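Local structure of TIR domain-containing adapter molecule 1 (Homo sapiens, 4BSX) at residues A[40-49]-A[100-108]. The protein serves as a Toll-like receptor signalling adaptor that induces interferon-beta, its N-terminal helical domain resembling IFIT proteins. The protein carries 2 engineered substitutions. Residues are numbered along the deposited sequence; the frame is centred on the assembly and turned at random.
Sequences CQGQDLLHAM and ARLYHLLAE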
loop_
_atom_site.group_PDB
_atom_site.type_symbol
_atom_site.label_atom_id
_atom_site.label_comp_id
_atom_site.label_asym_id
_atom_site.label_seq_id
_atom_site.Cartn_x
_atom_site.Cartn_y
_atom_site.Cartn_z
ATOM N N CYS A 40 -0.096 -8.004 -8.868
ATOM C CA CYS A 40 -0.410 -6.650 -8.417
ATOM C C CYS A 40 -0.909 -6.696 -6.986
ATOM O O CYS A 40 -1.927 -6.076 -6.636
ATOM C CB CYS A 40 -1.487 -5.982 -9.298
ATOM S SG CYS A 40 -1.023 -5.523 -11.010
ATOM N N GLN A 41 -0.190 -7.427 -6.150
ATOM C CA GLN A 41 -0.471 -7.388 -4.728
ATOM C C GLN A 41 -0.475 -5.929 -4.304
ATOM O O GLN A 41 0.346 -5.105 -4.764
ATOM C CB GLN A 41 0.551 -8.219 -3.929
ATOM C CG GLN A 41 0.516 -9.737 -4.234
ATOM C CD GLN A 41 1.436 -10.100 -5.387
ATOM O OE1 GLN A 41 1.969 -9.224 -6.067
ATOM N NE2 GLN A 41 1.624 -11.390 -5.613
ATOM N N GLY A 42 -1.431 -5.614 -3.447
ATOM C CA GLY A 42 -1.581 -4.269 -2.910
ATOM C C GLY A 42 -2.689 -3.449 -3.553
ATOM O O GLY A 42 -3.119 -2.443 -2.974
ATOM N N GLN A 43 -3.152 -3.890 -4.728
ATOM C CA GLN A 43 -4.179 -3.191 -5.502
ATOM C C GLN A 43 -5.382 -2.932 -4.659
ATOM O O GLN A 43 -5.973 -1.862 -4.745
ATOM C CB GLN A 43 -4.668 -4.041 -6.684
ATOM C CG GLN A 43 -3.767 -4.103 -7.884
ATOM C CD GLN A 43 -4.521 -4.389 -9.192
ATOM O OE1 GLN A 43 -4.105 -3.945 -10.264
ATOM N NE2 GLN A 43 -5.629 -5.128 -9.103
ATOM N N ASP A 44 -5.793 -3.960 -3.914
ATOM C CA ASP A 44 -7.025 -3.869 -3.133
ATOM C C ASP A 44 -6.878 -2.778 -2.055
ATOM O O ASP A 44 -7.778 -1.976 -1.859
ATOM C CB ASP A 44 -7.396 -5.214 -2.508
ATOM C CG ASP A 44 -8.058 -6.159 -3.492
ATOM O OD1 ASP A 44 -8.538 -5.687 -4.544
ATOM O OD2 ASP A 44 -8.115 -7.372 -3.195
ATOM N N LEU A 45 -5.734 -2.737 -1.385
ATOM C CA LEU A 45 -5.500 -1.759 -0.333
ATOM C C LEU A 45 -5.432 -0.376 -1.002
ATOM O O LEU A 45 -6.076 0.569 -0.543
ATOM C CB LEU A 45 -4.194 -2.087 0.441
ATOM C CG LEU A 45 -3.698 -1.082 1.501
ATOM C CD1 LEU A 45 -4.733 -0.959 2.595
ATOM C CD2 LEU A 45 -2.311 -1.442 2.120
ATOM N N LEU A 46 -4.703 -0.273 -2.118
ATOM C CA LEU A 46 -4.646 0.983 -2.865
ATOM C C LEU A 46 -6.027 1.439 -3.375
ATOM O O LEU A 46 -6.308 2.643 -3.461
ATOM C CB LEU A 46 -3.674 0.891 -4.030
ATOM C CG LEU A 46 -3.334 2.241 -4.705
ATOM C CD1 LEU A 46 -2.718 3.242 -3.746
ATOM C CD2 LEU A 46 -2.388 2.042 -5.874
ATOM N N HIS A 47 -6.889 0.501 -3.700
ATOM C CA HIS A 47 -8.255 0.854 -4.115
ATOM C C HIS A 47 -8.952 1.573 -2.954
ATOM O O HIS A 47 -9.627 2.602 -3.123
ATOM C CB HIS A 47 -8.996 -0.431 -4.528
ATOM C CG HIS A 47 -10.461 -0.256 -4.751
ATOM N ND1 HIS A 47 -10.976 0.429 -5.832
ATOM C CD2 HIS A 47 -11.523 -0.698 -4.035
ATOM C CE1 HIS A 47 -12.294 0.450 -5.741
ATOM N NE2 HIS A 47 -12.651 -0.237 -4.670
ATOM N N ALA A 48 -8.750 1.041 -1.758
ATOM C CA ALA A 48 -9.415 1.580 -0.555
ATOM C C ALA A 48 -8.888 2.971 -0.193
ATOM O O ALA A 48 -9.654 3.865 0.207
ATOM C CB ALA A 48 -9.242 0.605 0.647
HETATM N N MSE A 49 -7.568 3.142 -0.299
HETATM C CA MSE A 49 -6.902 4.437 -0.017
HETATM C C MSE A 49 -7.360 5.481 -1.027
HETATM O O MSE A 49 -7.586 6.663 -0.682
HETATM C CB MSE A 49 -5.388 4.275 -0.059
HETATM C CG MSE A 49 -4.827 3.439 1.119
HETATM SE SE MSE A 49 -2.957 2.841 0.826
HETATM C CE MSE A 49 -1.992 4.479 0.549
ATOM N N ALA A 100 6.185 -0.748 -0.129
ATOM C CA ALA A 100 6.841 -1.108 -1.412
ATOM C C ALA A 100 5.842 -1.483 -2.566
ATOM O O ALA A 100 5.980 -1.054 -3.719
ATOM C CB ALA A 100 7.812 -2.273 -1.172
ATOM N N ARG A 101 4.850 -2.305 -2.228
ATOM C CA ARG A 101 3.864 -2.761 -3.170
ATOM C C ARG A 101 2.997 -1.555 -3.688
ATOM O O ARG A 101 2.786 -1.351 -4.900
ATOM C CB ARG A 101 3.038 -3.833 -2.479
ATOM C CG ARG A 101 3.704 -5.208 -2.531
ATOM C CD ARG A 101 2.898 -6.342 -1.865
ATOM N NE ARG A 101 3.606 -7.617 -2.058
ATOM C CZ ARG A 101 3.180 -8.800 -1.623
ATOM N NH1 ARG A 101 2.032 -8.890 -0.965
ATOM N NH2 ARG A 101 3.908 -9.903 -1.846
ATOM N N LEU A 102 2.529 -0.747 -2.748
ATOM C CA LEU A 102 1.870 0.489 -3.048
ATOM C C LEU A 102 2.724 1.385 -3.952
ATOM O O LEU A 102 2.242 1.901 -4.949
ATOM C CB LEU A 102 1.497 1.202 -1.762
ATOM C CG LEU A 102 0.442 0.493 -0.903
ATOM C CD1 LEU A 102 0.161 1.373 0.302
ATOM C CD2 LEU A 102 -0.853 0.169 -1.676
ATOM N N TYR A 103 3.996 1.553 -3.636
ATOM C CA TYR A 103 4.806 2.437 -4.444
ATOM C C TYR A 103 5.065 1.858 -5.801
ATOM O O TYR A 103 5.291 2.610 -6.775
ATOM C CB TYR A 103 6.094 2.813 -3.756
ATOM C CG TYR A 103 5.955 4.109 -2.970
ATOM C CD1 TYR A 103 5.283 4.124 -1.768
ATOM C CD2 TYR A 103 6.450 5.302 -3.453
ATOM C CE1 TYR A 103 5.130 5.257 -1.052
ATOM C CE2 TYR A 103 6.298 6.472 -2.724
ATOM C CZ TYR A 103 5.636 6.437 -1.522
ATOM O OH TYR A 103 5.463 7.570 -0.759
ATOM N N HIS A 104 5.026 0.528 -5.894
ATOM C CA HIS A 104 5.192 -0.060 -7.184
ATOM C C HIS A 104 4.024 0.351 -8.106
ATOM O O HIS A 104 4.247 0.765 -9.232
ATOM C CB HIS A 104 5.280 -1.566 -7.089
ATOM C CG HIS A 104 5.139 -2.228 -8.404
ATOM N ND1 HIS A 104 6.064 -2.060 -9.414
ATOM C CD2 HIS A 104 4.162 -3.020 -8.905
ATOM C CE1 HIS A 104 5.678 -2.753 -10.472
ATOM N NE2 HIS A 104 4.525 -3.341 -10.191
ATOM N N LEU A 105 2.791 0.216 -7.617
ATOM C CA LEU A 105 1.605 0.612 -8.373
ATOM C C LEU A 105 1.650 2.107 -8.679
ATOM O O LEU A 105 1.385 2.518 -9.827
ATOM C CB LEU A 105 0.293 0.225 -7.648
ATOM C CG LEU A 105 0.260 -1.273 -7.253
ATOM C CD1 LEU A 105 -0.939 -1.673 -6.337
ATOM C CD2 LEU A 105 0.303 -2.126 -8.472
ATOM N N LEU A 106 2.010 2.923 -7.689
ATOM C CA LEU A 106 2.060 4.358 -7.930
ATOM C C LEU A 106 3.050 4.725 -9.065
ATOM O O LEU A 106 2.734 5.558 -9.934
ATOM C CB LEU A 106 2.393 5.106 -6.656
ATOM C CG LEU A 106 1.343 5.061 -5.547
ATOM C CD1 LEU A 106 1.904 5.746 -4.312
ATOM C CD2 LEU A 106 0.054 5.715 -5.985
ATOM N N ALA A 107 4.235 4.106 -9.070
ATOM C CA ALA A 107 5.218 4.367 -10.126
ATOM C C ALA A 107 4.788 3.861 -11.504
ATOM O O ALA A 107 5.121 4.475 -12.521
ATOM C CB ALA A 107 6.547 3.759 -9.767
ATOM N N GLU A 108 4.063 2.745 -11.533
ATOM C CA GLU A 108 3.518 2.186 -12.776
ATOM C C GLU A 108 2.422 3.088 -13.360
ATOM O O GLU A 108 2.219 3.128 -14.547
ATOM C CB GLU A 108 2.931 0.790 -12.527
ATOM C CG GLU A 108 3.969 -0.287 -12.223
ATOM C CD GLU A 108 4.555 -0.864 -13.485
ATOM O OE1 GLU A 108 3.825 -1.632 -14.162
ATOM O OE2 GLU A 108 5.727 -0.530 -13.815
HETATM O O HOH W 1 2.602 -4.192 -5.946
#
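Leu102 lays its two methyls against successive turns of helix 43-49. Leu102 CD2 sits 3.7 Å from Leu46 CB and rests on the carbonyl of Gly42, while CD1 meets the selenium of selenomethionine Met49 tip to tip, Leu102 CD1 to Met49 SE 3.5 Å. With CG opposite the carbonyl carbon (chi1 -66°), the Leu102 branch leans into the interface although its CB bond does not aim there. Leu105, one turn on, slides past Leu46 in the opposite sense: Leu46 CD2 lies 3.7 Å from Leu105 CB, and Leu105 CD1 lodges against the start of the helix, 3.5 Å from Gln43 N. Gly42, the N-cap residue, is third in a type II turn from Cys40 to Gln43 and comes within 5.7 Å of Arg101, CA to CA. A CB on Gly42 would sit tightly against Arg101 CB and, at this backbone conformation, jam against Gln41 O. At the solvent-facing margin the extended Arg101 chain lays one guanidinium face on Gln41, whose CB is 3.4 Å from Arg101 NH1; amide and guanidinium stack with planes 24° apart. A water donates to both Gln41 O and Arg101 O. Arg101 NH2 forms a salt bridge with Glu142; an alanine in place of Arg101 would probably leave that carboxylate without this mate and uncover the flank of Gln41. The short helix segments cross at -73°, their axes 9.7 Å apart, near the centre of this all-helical domain; helix 11-19 adds Phe15 beside Met49 and Leu18 beside Leu106, helix 57-65 backs Leu45 through Leu64, and helix 114-130 packs Tyr121 on Arg101.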